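Local atomic coordinates of carboxypeptidase Y inhibitor (Saccharomyces cerevisiae, PDB entry 1WPX), a protein that inhibits carboxypeptidase Y specifically and potently, as a member of the phosphatidylethanolamine-binding protein family. Residues M151-P156 and H162-L167; S42-V47 and T55-S60; F66-Q71 and Y82-D87; E115-L120 and Y169-G174; P187-G192 and G199-E204. All coordinates share one frame; numbering follows the deposited sequence.

Interaction 1. Residues M151-P156 and H162-L167. With SO4 (sulfate ion), chain G.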
# COMPACT_ATOMS: atom_id res chain seq x y z
N MET B 151 11.07 20.06 20.61
CA MET B 151 10.30 21.18 20.11
C MET B 151 9.68 20.75 18.79
O MET B 151 10.39 20.46 17.83
CB MET B 151 11.19 22.40 19.89
CG MET B 151 10.39 23.65 19.61
SD MET B 151 11.41 25.10 19.35
CE MET B 151 11.36 25.19 17.55
N GLY B 152 8.34 20.70 18.75
CA GLY B 152 7.64 20.29 17.55
C GLY B 152 7.81 21.18 16.34
O GLY B 152 8.38 22.27 16.43
N PRO B 153 7.32 20.75 15.17
CA PRO B 153 7.43 21.53 13.94
C PRO B 153 6.74 22.88 14.08
O PRO B 153 5.69 23.00 14.72
CB PRO B 153 6.74 20.65 12.89
CG PRO B 153 6.91 19.28 13.44
CD PRO B 153 6.63 19.47 14.90
N ALA B 154 7.35 23.90 13.48
CA ALA B 154 6.81 25.25 13.52
C ALA B 154 7.28 26.00 12.28
O ALA B 154 7.79 27.12 12.37
CB ALA B 154 7.29 25.95 14.78
N PRO B 155 7.09 25.39 11.10
CA PRO B 155 7.51 26.02 9.85
C PRO B 155 6.78 27.33 9.58
O PRO B 155 5.59 27.48 9.90
CB PRO B 155 7.19 24.94 8.81
CG PRO B 155 5.97 24.30 9.39
CD PRO B 155 6.33 24.16 10.84
N PRO B 156 7.49 28.31 8.99
CA PRO B 156 6.92 29.62 8.67
C PRO B 156 5.80 29.51 7.63
O PRO B 156 5.97 28.89 6.58
CB PRO B 156 8.12 30.39 8.12
CG PRO B 156 9.29 29.73 8.79
CD PRO B 156 8.93 28.28 8.70
N HIS B 162 8.34 21.10 5.17
CA HIS B 162 9.69 20.89 5.68
C HIS B 162 9.89 19.42 6.00
O HIS B 162 8.94 18.72 6.35
CB HIS B 162 9.94 21.68 6.97
CG HIS B 162 9.95 23.16 6.80
ND1 HIS B 162 10.32 24.01 7.81
CD2 HIS B 162 9.63 23.95 5.74
CE1 HIS B 162 10.24 25.26 7.39
NE2 HIS B 162 9.82 25.25 6.14
N ARG B 163 11.13 18.97 5.89
CA ARG B 163 11.46 17.59 6.22
C ARG B 163 11.85 17.54 7.70
O ARG B 163 12.72 18.29 8.15
CB ARG B 163 12.63 17.10 5.37
CG ARG B 163 12.26 16.75 3.94
CD ARG B 163 13.49 16.54 3.09
NE ARG B 163 14.31 17.75 3.05
CZ ARG B 163 15.48 17.84 2.43
NH1 ARG B 163 15.98 16.78 1.79
NH2 ARG B 163 16.16 18.98 2.45
N TYR B 164 11.19 16.67 8.45
CA TYR B 164 11.48 16.50 9.86
C TYR B 164 12.09 15.10 9.98
O TYR B 164 11.37 14.10 9.96
CB TYR B 164 10.20 16.65 10.67
CG TYR B 164 9.72 18.07 10.63
CD1 TYR B 164 10.38 19.06 11.38
CD2 TYR B 164 8.69 18.47 9.77
CE1 TYR B 164 10.03 20.40 11.27
CE2 TYR B 164 8.34 19.82 9.65
CZ TYR B 164 9.02 20.77 10.40
OH TYR B 164 8.71 22.11 10.27
N VAL B 165 13.41 15.07 10.11
CA VAL B 165 14.16 13.81 10.16
C VAL B 165 14.63 13.27 11.51
O VAL B 165 15.35 13.94 12.25
CB VAL B 165 15.39 13.92 9.23
CG1 VAL B 165 16.02 12.55 9.02
CG2 VAL B 165 14.98 14.52 7.90
N PHE B 166 14.22 12.04 11.82
CA PHE B 166 14.64 11.37 13.04
C PHE B 166 15.83 10.48 12.69
O PHE B 166 15.80 9.76 11.69
CB PHE B 166 13.52 10.51 13.62
CG PHE B 166 12.39 11.30 14.21
CD1 PHE B 166 11.20 11.48 13.51
CD2 PHE B 166 12.52 11.86 15.48
CE1 PHE B 166 10.15 12.20 14.07
CE2 PHE B 166 11.48 12.58 16.05
CZ PHE B 166 10.29 12.75 15.34
N LEU B 167 16.87 10.52 13.52
CA LEU B 167 18.06 9.70 13.30
C LEU B 167 18.52 9.02 14.59
O LEU B 167 18.62 9.66 15.64
CB LEU B 167 19.21 10.54 12.74
CG LEU B 167 18.96 11.32 11.45
CD1 LEU B 167 18.50 12.72 11.79
CD2 LEU B 167 20.23 11.39 10.63
S SO4 G . 11.25 24.57 12.16
O1 SO4 G . 11.76 25.47 13.21
O2 SO4 G . 10.06 23.86 12.67
O3 SO4 G . 10.88 25.35 10.97
O4 SO4 G . 12.29 23.60 11.81

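Interaction 2. Residues S42-V47 and T55-S60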
# COMPACT_ATOMS: atom_id res chain seq x y z
N SER B 42 0.88 9.62 18.00
CA SER B 42 -0.38 9.06 18.50
C SER B 42 -0.87 8.04 17.48
O SER B 42 -0.43 8.06 16.32
CB SER B 42 -1.43 10.15 18.70
OG SER B 42 -1.79 10.74 17.46
N SER B 43 -1.77 7.16 17.89
CA SER B 43 -2.28 6.12 17.01
C SER B 43 -2.69 6.67 15.64
O SER B 43 -2.72 5.93 14.65
CB SER B 43 -3.47 5.40 17.66
OG SER B 43 -4.56 6.28 17.86
N SER B 44 -2.99 7.96 15.58
CA SER B 44 -3.40 8.57 14.32
C SER B 44 -2.29 9.42 13.72
O SER B 44 -2.47 10.02 12.65
CB SER B 44 -4.64 9.44 14.54
OG SER B 44 -4.32 10.58 15.32
N ALA B 45 -1.15 9.49 14.41
CA ALA B 45 -0.04 10.30 13.93
C ALA B 45 1.27 9.54 13.89
O ALA B 45 2.18 9.81 14.68
CB ALA B 45 0.10 11.54 14.79
N PRO B 46 1.39 8.56 12.99
CA PRO B 46 2.64 7.80 12.90
C PRO B 46 3.52 8.49 11.89
O PRO B 46 3.02 9.12 10.96
CB PRO B 46 2.17 6.44 12.39
CG PRO B 46 1.11 6.85 11.40
CD PRO B 46 0.35 7.95 12.13
N VAL B 47 4.83 8.43 12.07
CA VAL B 47 5.71 9.02 11.07
C VAL B 47 6.06 7.79 10.24
O VAL B 47 6.67 6.85 10.75
CB VAL B 47 6.95 9.72 11.73
CG1 VAL B 47 6.84 9.63 13.23
CG2 VAL B 47 8.26 9.13 11.21
N THR B 55 0.80 19.85 11.85
CA THR B 55 1.66 20.42 12.88
C THR B 55 1.22 20.20 14.33
O THR B 55 2.03 19.79 15.16
CB THR B 55 1.83 21.92 12.63
OG1 THR B 55 2.72 22.12 11.53
CG2 THR B 55 2.37 22.62 13.87
N GLU B 56 -0.04 20.46 14.63
CA GLU B 56 -0.55 20.31 16.00
C GLU B 56 -0.44 18.91 16.56
O GLU B 56 -0.44 18.72 17.78
CB GLU B 56 -2.00 20.79 16.10
CG GLU B 56 -2.96 20.10 15.14
CD GLU B 56 -2.89 20.66 13.73
OE1 GLU B 56 -3.61 20.12 12.86
OE2 GLU B 56 -2.14 21.64 13.48
N LYS B 57 -0.36 17.91 15.69
CA LYS B 57 -0.24 16.54 16.16
C LYS B 57 1.19 16.22 16.59
O LYS B 57 1.40 15.35 17.44
CB LYS B 57 -0.71 15.56 15.07
CG LYS B 57 -2.22 15.39 15.03
CD LYS B 57 -2.65 14.45 13.92
CE LYS B 57 -4.15 14.16 13.96
NZ LYS B 57 -4.52 13.33 15.15
N ALA B 58 2.16 16.93 16.02
CA ALA B 58 3.56 16.73 16.36
C ALA B 58 3.99 17.73 17.44
O ALA B 58 5.15 18.14 17.51
CB ALA B 58 4.42 16.91 15.12
N ARG B 59 3.03 18.10 18.28
CA ARG B 59 3.25 19.07 19.35
C ARG B 59 4.10 18.55 20.51
O ARG B 59 4.97 19.27 21.01
CB ARG B 59 1.88 19.54 19.86
CG ARG B 59 1.91 20.83 20.65
CD ARG B 59 0.53 21.17 21.17
NE ARG B 59 -0.08 20.03 21.86
CZ ARG B 59 -1.04 20.14 22.78
NH1 ARG B 59 -1.50 21.33 23.13
NH2 ARG B 59 -1.54 19.04 23.35
N SER B 60 3.87 17.32 20.95
CA SER B 60 4.63 16.75 22.05
C SER B 60 5.67 15.75 21.56
O SER B 60 5.73 15.45 20.36
CB SER B 60 3.70 16.06 23.04
OG SER B 60 2.73 16.97 23.53

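Interaction 3. Residues F66-Q71 and Y82-D87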
# COMPACT_ATOMS: atom_id res chain seq x y z
N PHE B 66 12.81 0.41 17.99
CA PHE B 66 13.88 0.02 17.08
C PHE B 66 13.75 -1.46 16.76
O PHE B 66 13.66 -2.29 17.65
CB PHE B 66 15.24 0.30 17.69
CG PHE B 66 16.40 -0.14 16.84
CD1 PHE B 66 16.55 0.35 15.54
CD2 PHE B 66 17.35 -1.02 17.33
CE1 PHE B 66 17.63 -0.05 14.75
CE2 PHE B 66 18.44 -1.42 16.54
CZ PHE B 66 18.57 -0.93 15.25
N THR B 67 13.69 -1.78 15.48
CA THR B 67 13.59 -3.17 15.07
C THR B 67 14.89 -3.52 14.38
O THR B 67 15.25 -2.94 13.36
CB THR B 67 12.42 -3.41 14.10
OG1 THR B 67 11.18 -3.35 14.83
CG2 THR B 67 12.53 -4.76 13.44
N PHE B 68 15.63 -4.44 14.98
CA PHE B 68 16.88 -4.87 14.39
C PHE B 68 16.63 -6.16 13.64
O PHE B 68 15.91 -7.05 14.11
CB PHE B 68 17.95 -5.07 15.46
CG PHE B 68 19.18 -5.78 14.96
CD1 PHE B 68 19.32 -7.16 15.11
CD2 PHE B 68 20.19 -5.07 14.32
CE1 PHE B 68 20.44 -7.82 14.61
CE2 PHE B 68 21.32 -5.72 13.81
CZ PHE B 68 21.45 -7.10 13.96
N ASN B 69 17.21 -6.25 12.45
CA ASN B 69 17.07 -7.44 11.62
C ASN B 69 18.42 -7.79 11.02
O ASN B 69 18.85 -7.15 10.05
CB ASN B 69 16.06 -7.19 10.50
CG ASN B 69 15.88 -8.39 9.60
OD1 ASN B 69 15.57 -9.49 10.08
ND2 ASN B 69 16.08 -8.20 8.30
N LYS B 70 19.09 -8.77 11.61
CA LYS B 70 20.40 -9.19 11.10
C LYS B 70 20.18 -9.80 9.73
O LYS B 70 19.96 -11.00 9.59
CB LYS B 70 21.03 -10.22 12.03
CG LYS B 70 22.29 -10.87 11.46
CD LYS B 70 22.90 -11.83 12.46
CE LYS B 70 23.89 -12.77 11.79
NZ LYS B 70 23.21 -13.64 10.80
N GLN B 71 20.23 -8.94 8.71
CA GLN B 71 20.02 -9.37 7.34
C GLN B 71 20.06 -8.12 6.47
O GLN B 71 20.58 -8.14 5.36
CB GLN B 71 18.66 -10.08 7.21
CG GLN B 71 18.55 -10.98 6.00
CD GLN B 71 18.57 -10.22 4.69
OE1 GLN B 71 18.96 -10.76 3.65
NE2 GLN B 71 18.14 -8.96 4.73
N TYR B 82 26.78 -2.88 12.30
CA TYR B 82 26.32 -2.72 13.67
C TYR B 82 25.88 -4.07 14.24
O TYR B 82 24.99 -4.72 13.69
CB TYR B 82 25.15 -1.74 13.74
CG TYR B 82 24.36 -1.85 15.02
CD1 TYR B 82 24.96 -1.61 16.26
CD2 TYR B 82 23.04 -2.28 15.01
CE1 TYR B 82 24.27 -1.80 17.44
CE2 TYR B 82 22.33 -2.47 16.19
CZ TYR B 82 22.95 -2.23 17.40
OH TYR B 82 22.27 -2.45 18.58
N VAL B 83 26.51 -4.48 15.33
CA VAL B 83 26.18 -5.73 16.00
C VAL B 83 25.68 -5.37 17.39
O VAL B 83 26.46 -4.95 18.25
CB VAL B 83 27.41 -6.64 16.14
CG1 VAL B 83 26.97 -8.04 16.53
CG2 VAL B 83 28.19 -6.67 14.83
N PRO B 84 24.38 -5.53 17.64
CA PRO B 84 23.79 -5.20 18.95
C PRO B 84 24.50 -5.82 20.14
O PRO B 84 24.99 -6.95 20.07
CB PRO B 84 22.34 -5.69 18.81
CG PRO B 84 22.45 -6.78 17.78
CD PRO B 84 23.39 -6.19 16.78
N GLN B 85 24.57 -5.06 21.23
CA GLN B 85 25.21 -5.49 22.48
C GLN B 85 24.51 -4.85 23.67
O GLN B 85 23.66 -3.99 23.50
CB GLN B 85 26.69 -5.11 22.48
CG GLN B 85 27.52 -5.91 21.49
CD GLN B 85 28.99 -5.56 21.56
OE1 GLN B 85 29.61 -5.60 22.63
NE2 GLN B 85 29.57 -5.21 20.42
N ASP B 86 24.89 -5.27 24.87
CA ASP B 86 24.27 -4.76 26.10
C ASP B 86 24.78 -3.41 26.58
O ASP B 86 24.03 -2.63 27.17
CB ASP B 86 24.44 -5.78 27.22
CG ASP B 86 23.72 -7.07 26.95
OD1 ASP B 86 23.87 -8.02 27.75
OD2 ASP B 86 22.99 -7.14 25.93
N ASP B 87 26.06 -3.13 26.33
CA ASP B 87 26.65 -1.86 26.74
C ASP B 87 26.09 -0.71 25.92
O ASP B 87 25.99 0.41 26.39
CB ASP B 87 28.17 -1.91 26.55
CG ASP B 87 28.79 -3.16 27.13
OD1 ASP B 87 28.86 -3.28 28.37
OD2 ASP B 87 29.21 -4.03 26.33

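Interaction 4. Residues E115-L120 and Y169-G174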
# COMPACT_ATOMS: atom_id res chain seq x y z
N GLU B 115 18.46 13.39 22.33
CA GLU B 115 18.45 12.60 23.55
C GLU B 115 19.62 11.63 23.51
O GLU B 115 19.83 10.95 22.50
CB GLU B 115 17.16 11.80 23.64
CG GLU B 115 16.22 12.24 24.72
CD GLU B 115 15.12 11.24 24.92
OE1 GLU B 115 14.33 11.03 23.98
OE2 GLU B 115 15.06 10.65 26.03
N CYS B 116 20.37 11.55 24.60
CA CYS B 116 21.53 10.66 24.64
C CYS B 116 21.52 9.68 25.79
O CYS B 116 20.69 9.77 26.70
CB CYS B 116 22.82 11.48 24.69
SG CYS B 116 22.92 12.77 23.44
N ASP B 117 22.46 8.74 25.74
CA ASP B 117 22.61 7.72 26.76
C ASP B 117 21.32 6.92 26.92
O ASP B 117 20.85 6.69 28.04
CB ASP B 117 23.01 8.35 28.09
CG ASP B 117 24.08 9.42 27.93
OD1 ASP B 117 25.12 9.14 27.29
OD2 ASP B 117 23.87 10.54 28.45
N LEU B 118 20.75 6.53 25.79
CA LEU B 118 19.52 5.75 25.75
C LEU B 118 19.89 4.28 25.61
O LEU B 118 20.78 3.95 24.83
CB LEU B 118 18.68 6.14 24.53
CG LEU B 118 17.84 7.41 24.54
CD1 LEU B 118 17.54 7.83 23.10
CD2 LEU B 118 16.56 7.17 25.32
N LYS B 119 19.22 3.41 26.35
CA LYS B 119 19.51 1.99 26.22
C LYS B 119 18.24 1.23 25.86
O LYS B 119 17.13 1.66 26.20
CB LYS B 119 20.14 1.44 27.51
CG LYS B 119 19.26 1.53 28.74
CD LYS B 119 19.88 0.78 29.91
CE LYS B 119 19.12 1.03 31.23
NZ LYS B 119 19.22 2.45 31.74
N LEU B 120 18.40 0.12 25.16
CA LEU B 120 17.27 -0.69 24.74
C LEU B 120 16.71 -1.57 25.86
O LEU B 120 17.46 -2.16 26.63
CB LEU B 120 17.69 -1.57 23.56
CG LEU B 120 17.90 -0.86 22.22
CD1 LEU B 120 18.78 -1.69 21.29
CD2 LEU B 120 16.54 -0.59 21.60
N TYR B 169 21.52 7.07 16.49
CA TYR B 169 22.96 6.82 16.47
C TYR B 169 23.42 5.93 17.61
O TYR B 169 22.86 5.97 18.71
CB TYR B 169 23.74 8.13 16.56
CG TYR B 169 23.66 9.02 15.35
CD1 TYR B 169 22.64 9.96 15.22
CD2 TYR B 169 24.61 8.93 14.33
CE1 TYR B 169 22.57 10.80 14.11
CE2 TYR B 169 24.56 9.76 13.21
CZ TYR B 169 23.53 10.70 13.11
OH TYR B 169 23.49 11.54 12.02
N LYS B 170 24.44 5.12 17.35
CA LYS B 170 25.01 4.27 18.39
C LYS B 170 26.23 5.04 18.89
O LYS B 170 27.05 5.48 18.09
CB LYS B 170 25.47 2.94 17.82
CG LYS B 170 26.18 2.08 18.85
CD LYS B 170 26.98 0.96 18.21
CE LYS B 170 27.81 0.24 19.25
NZ LYS B 170 28.58 -0.91 18.68
N GLN B 171 26.34 5.22 20.21
CA GLN B 171 27.46 5.94 20.78
C GLN B 171 28.66 5.01 20.94
O GLN B 171 28.48 3.80 21.07
CB GLN B 171 27.08 6.52 22.15
CG GLN B 171 25.86 7.43 22.10
CD GLN B 171 25.40 7.88 23.48
OE1 GLN B 171 24.34 8.50 23.61
NE2 GLN B 171 26.19 7.59 24.50
N PRO B 172 29.89 5.55 20.91
CA PRO B 172 31.09 4.73 21.06
C PRO B 172 31.04 4.11 22.46
O PRO B 172 30.60 4.76 23.41
CB PRO B 172 32.24 5.74 20.95
CG PRO B 172 31.63 6.92 20.25
CD PRO B 172 30.25 6.98 20.82
N LYS B 173 31.49 2.86 22.60
CA LYS B 173 31.43 2.21 23.90
C LYS B 173 32.12 2.97 25.03
O LYS B 173 33.24 3.48 24.89
CB LYS B 173 32.01 0.80 23.81
CG LYS B 173 31.91 0.03 25.13
CD LYS B 173 32.22 -1.44 24.94
CE LYS B 173 31.89 -2.25 26.19
NZ LYS B 173 32.05 -3.72 25.96
N GLY B 174 31.43 3.05 26.17
CA GLY B 174 31.97 3.71 27.33
C GLY B 174 31.91 5.23 27.37
O GLY B 174 32.14 5.82 28.43

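Interaction 5. Residues P187-G192 and G199-E204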
# COMPACT_ATOMS: atom_id res chain seq x y z
N PRO B 187 19.18 27.10 15.53
CA PRO B 187 19.55 27.42 14.15
C PRO B 187 20.98 27.01 13.82
O PRO B 187 21.93 27.40 14.51
CB PRO B 187 19.31 28.93 14.06
CG PRO B 187 19.38 29.39 15.50
CD PRO B 187 18.67 28.29 16.23
N ASN B 188 21.13 26.22 12.76
CA ASN B 188 22.42 25.71 12.29
C ASN B 188 23.10 24.86 13.36
O ASN B 188 24.30 24.57 13.26
CB ASN B 188 23.36 26.86 11.90
CG ASN B 188 22.69 27.88 11.02
OD1 ASN B 188 22.06 28.82 11.51
ND2 ASN B 188 22.81 27.71 9.71
N TRP B 189 22.35 24.45 14.37
CA TRP B 189 22.90 23.66 15.46
C TRP B 189 24.01 24.47 16.11
O TRP B 189 24.98 23.92 16.66
CB TRP B 189 23.45 22.32 14.94
CG TRP B 189 22.39 21.27 14.74
CD1 TRP B 189 21.26 21.38 13.98
CD2 TRP B 189 22.35 19.96 15.33
NE1 TRP B 189 20.51 20.23 14.07
CE2 TRP B 189 21.15 19.35 14.89
CE3 TRP B 189 23.20 19.25 16.19
CZ2 TRP B 189 20.79 18.05 15.28
CZ3 TRP B 189 22.83 17.97 16.58
CH2 TRP B 189 21.64 17.38 16.12
N GLY B 190 23.86 25.79 16.04
CA GLY B 190 24.83 26.69 16.63
C GLY B 190 26.19 26.71 15.95
O GLY B 190 27.18 27.09 16.57
N TYR B 191 26.24 26.31 14.68
CA TYR B 191 27.50 26.30 13.95
C TYR B 191 27.72 27.57 13.14
O TYR B 191 28.78 27.77 12.56
CB TYR B 191 27.56 25.09 13.02
CG TYR B 191 27.91 23.79 13.72
CD1 TYR B 191 29.22 23.47 14.01
CD2 TYR B 191 26.91 22.90 14.10
CE1 TYR B 191 29.54 22.30 14.68
CE2 TYR B 191 27.22 21.73 14.78
CZ TYR B 191 28.53 21.43 15.06
OH TYR B 191 28.84 20.27 15.74
N GLY B 192 26.71 28.43 13.09
CA GLY B 192 26.84 29.67 12.34
C GLY B 192 26.66 29.51 10.84
O GLY B 192 25.82 30.19 10.24
N GLY B 199 25.03 16.04 10.55
CA GLY B 199 26.18 15.49 9.85
C GLY B 199 27.47 15.92 10.51
O GLY B 199 28.31 15.08 10.85
N LYS B 200 27.63 17.23 10.68
CA LYS B 200 28.82 17.81 11.30
C LYS B 200 29.01 17.30 12.73
O LYS B 200 30.06 16.75 13.07
CB LYS B 200 28.68 19.33 11.33
CG LYS B 200 29.85 20.08 11.93
CD LYS B 200 31.09 19.93 11.07
CE LYS B 200 32.20 20.87 11.49
NZ LYS B 200 33.36 20.75 10.56
N TRP B 201 27.97 17.48 13.54
CA TRP B 201 27.98 17.07 14.95
C TRP B 201 28.20 15.58 15.17
O TRP B 201 28.92 15.18 16.08
CB TRP B 201 26.68 17.50 15.61
CG TRP B 201 26.66 17.32 17.09
CD1 TRP B 201 27.32 18.08 18.02
CD2 TRP B 201 25.95 16.32 17.83
NE1 TRP B 201 27.05 17.63 19.29
CE2 TRP B 201 26.21 16.55 19.20
CE3 TRP B 201 25.11 15.26 17.47
CZ2 TRP B 201 25.67 15.75 20.21
CZ3 TRP B 201 24.57 14.47 18.48
CH2 TRP B 201 24.85 14.72 19.83
N ALA B 202 27.57 14.74 14.34
CA ALA B 202 27.70 13.30 14.49
C ALA B 202 29.11 12.82 14.20
O ALA B 202 29.61 11.89 14.84
CB ALA B 202 26.71 12.59 13.57
N LYS B 203 29.77 13.46 13.24
CA LYS B 203 31.13 13.09 12.87
C LYS B 203 32.16 13.47 13.92
O LYS B 203 33.00 12.65 14.29
CB LYS B 203 31.51 13.71 11.53
CG LYS B 203 31.13 12.86 10.33
CD LYS B 203 31.89 11.53 10.36
CE LYS B 203 31.47 10.60 9.21
NZ LYS B 203 32.20 9.30 9.21
N GLU B 204 32.10 14.71 14.40
CA GLU B 204 33.07 15.14 15.40
C GLU B 204 32.89 14.41 16.73
O GLU B 204 33.69 14.59 17.64
CB GLU B 204 33.02 16.66 15.60
CG GLU B 204 31.67 17.25 15.99
CD GLU B 204 31.71 18.78 16.08
OE1 GLU B 204 32.17 19.43 15.12
OE2 GLU B 204 31.28 19.33 17.12

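Interaction 1. Residues M151-P156 and H162-L167
Two CH-pi contacts join the proline-rich loop to strand 162-170. Pro153 CB lies over one face of the Tyr164 ring, 3.7 Å from the ring centroid and nearer its rim, by CZ. Pro155 CB sits in the same way over one face of the His162 imidazole, 3.5 Å from its centroid. Both aromatic side chains have CG anti to the carbonyl carbon (chi1 -67° in His162 and -69° in Tyr164), which sends each ring out to its own proline. The packing is extended by Pro156 CD, 3.5 Å from His162 CE1. Pro155 CD lies 3.2 Å from Tyr164 OH. No hydrogen bond links the two segments directly.

The polar contacts run through a sulfate ion. Ala154 N donates to sulfate O2 over 2.8 Å. Tyr164 OH gives the same oxygen a longer bond of 3.3 Å, and His112 also binds the ion. Sulfate O3 lies at the edge of the imidazole, near its plane, but His162 ND1 is bonded to Asp96 and NE2 to Ser159. The ion probably came from the crystallisation liquor. Its place is consistent with the anion-binding pocket known in relatives, which probably suits a phosphate-like group.

Interaction 2. Residues S42-V47 and T55-S60
Ala45 and Lys57 bring the two backbones closest, with their CA atoms 6.6 Å apart. Residues Ser42 to Ala45 form a type I beta turn, which leads into the weakly bonded strand 45-47. On the other side, Thr55 to Lys57 make a short 3-10 turn. It is closed by a backbone hydrogen bond of 3.0 Å from Ala58 N to Thr55 O. No backbone hydrogen bond crosses between the segments.

The long side chain of Lys57 bridges the gap. Its CB points at the turn, and CG, CD and CE run on in an extended line. The chain then bends at its last torsion (chi4 -69°), which brings the ammonium group over to Ser44. There Lys57 NZ donates to Ser44 OG over 2.8 Å, the one hydrogen bond across this contact. With chi1 at 68°, between its own backbone N and carbonyl carbon, Ser44 OG reaches Ser42 OG as well. That second bond is weak, at 3.3 Å between Ser44 OG and Ser42 OG, so the ammonium and two hydroxyls form a short polar chain. Nearer the backbone of Lys57 the contact is apolar. The methyl of Ala45 rests alongside the lysine stem, with CB 4.1 Å from Lys57 CD and equally far from Lys57 CB. Ala45 also packs on Leu53. Next to Lys57, Ala58 packs on Tyr41.

The arrangement is that of a beta-hairpin turn, joining antiparallel strands 35-40 and 45-47, met on its flank by the connection that leads to strand 63-69. The hairpin belongs to the antiparallel sheet of the phosphatidylethanolamine-binding protein fold.

Interaction 3. Residues F66-Q71 and Y82-D87
Tyr82 fits one corner of its ring, at CE2, into the groove between Phe66 and Phe68, two side chains on the same face of strand 63-69. CE2 touches both rings, and CD2 beside it also meets Phe68. Tyr82 CE2 lies 4.0 Å from Phe66 CE2 and 3.9 Å from Phe68 CD2. At Phe66 the approach is to the ring edge, near its plane, and the two side chains run antiparallel as they pass. At Phe68 the ring planes stand nearly perpendicular, at 88°, with the centroids of Phe68 and Tyr82 5.8 Å apart.

Pro84 provides the second bump. Its CD sits over one face of the Phe68 ring, 3.9 Å from the centroid and displaced toward CZ. The closest pair there is Phe68 CZ to Pro84 CD at 3.5 Å. This is a CH-pi contact, and Pro84 CG lies over the same face, closer to the ring centre. Phe68 is therefore a ridge received by a notch, with the proline ring on its face and Tyr82 near CD2. Its CG is anti to the backbone N (chi1 168°), which carries the ring out to that notch. The carbonyl of Tyr82 reaches the notch too, with its O 3.8 Å from Phe68 CE2.

Phe68 also meets the ring of Phe135, on which Pro84 packs as well. On the far side of the strand, Thr67 touches another protein chain of the assembly. Through these aromatic and proline side chains, the loop before strand 90-96 packs on the antiparallel sheet of the phosphatidylethanolamine-binding protein fold.

Interaction 4. Residues E115-L120 and Y169-G174
Asp117 and Gln171 stand opposite each other with CA atoms 7.9 Å apart, where strand 110-120 turns a corner and strand 162-170 gives way to loop. The side chain of Gln171 reaches across this gap. It runs extended beyond CG (chi2 174°) and brings its amide to the backbone at the corner. Asp117 N donates to Gln171 OE1 over 2.9 Å, in a nearly straight bond with an angle of 172° at the hydrogen. The donor is tilted somewhat from the plane of the side-chain carbonyl. The same oxygen accepts a second bond, from Thr91 OG1, so two donors fix the amide. It also lies 3.5 Å from Cys116 CB.

The corner itself is a G1 beta bulge. Asp117 and Leu118 both face Phe90 of strand 90-96, and Asp117 has positive phi, a left-handed conformation, as the first position of this bulge usually requires. Strand 90-96 pairs antiparallel with both strand 110-120 and strand 162-170. Gln171 therefore spans the end of the middle strand of three neighbours in the sheet of the phosphatidylethanolamine-binding protein fold.

The other end of the amide meets the aspartate. Gln171 NE2 gives Asp117 OD1 a weak bond of 3.4 Å, and another weak one goes to Val175 O. The carboxylate and amide planes are turned 81° from each other, so the two groups do not pair flat. All three touching residues, Cys116, Asp117 and Gln171, are buried. The stronger partner of the aspartate is Ser177, whose OG is hydrogen-bonded to Asp117 OD2.

Interaction 5. Residues P187-G192 and G199-E204
Trp189 CZ3 comes in above the rim of the Trp201 indole, 3.7 Å from Trp201 CE3. This is loop-on-helix packing in the phosphatidylethanolamine-binding protein fold. Tyr191 OH comes to the edge of the Trp201 indole, near CD1. The two indoles are inclined at 49°. The Tyr191 ring in turn has Lys200 CG over one face, a CH-pi contact 3.9 Å from the centroid. At its edge, near the ring plane, are Asn188 O and Glu204 OE1.

Loop 187-192 lies against helix 198-203, and both tryptophans reach Val114 of strand 110-120. Asn188, Trp189 and Gly190 all have positive phi and make a left-handed turn. Backbone bonds Gly190 N to Pro187 O and Tyr191 N to Asn188 O hold it. The turn offers Trp189 and Tyr191 to the helix together. Trp201 CG is anti to the backbone N (chi1 -171°), which turns the indole toward Trp189, and its NE1 is bonded to Ser181 O.

At the outer end, Tyr191 OH donates a weak hydrogen bond of 3.0 Å to Glu204 OE2, which also takes a bond from Ser181 OG.

Along the chain, interaction 2 closes first, then interaction 3. Interaction 4 spans a longer loop with interaction 1 nested inside it, and interaction 5 comes last. Interactions 1 to 4 all reach the same antiparallel sheet. Interactions 1 and 4 use opposite ends of strand 162-170, with centres 23 Å apart. Interactions 1 and 2 are neighbours, 12 Å between centres, and touch where Pro153 meets Ala58. Interactions 3 and 4 are 13 Å apart and joined by a salt bridge between Asp87 and Lys173. Interaction 5 meets interaction 4 where Ala202 packs on Tyr169. The sulfate site of interaction 1 thus lies at one end of the strand, away from the loops gathered at the other.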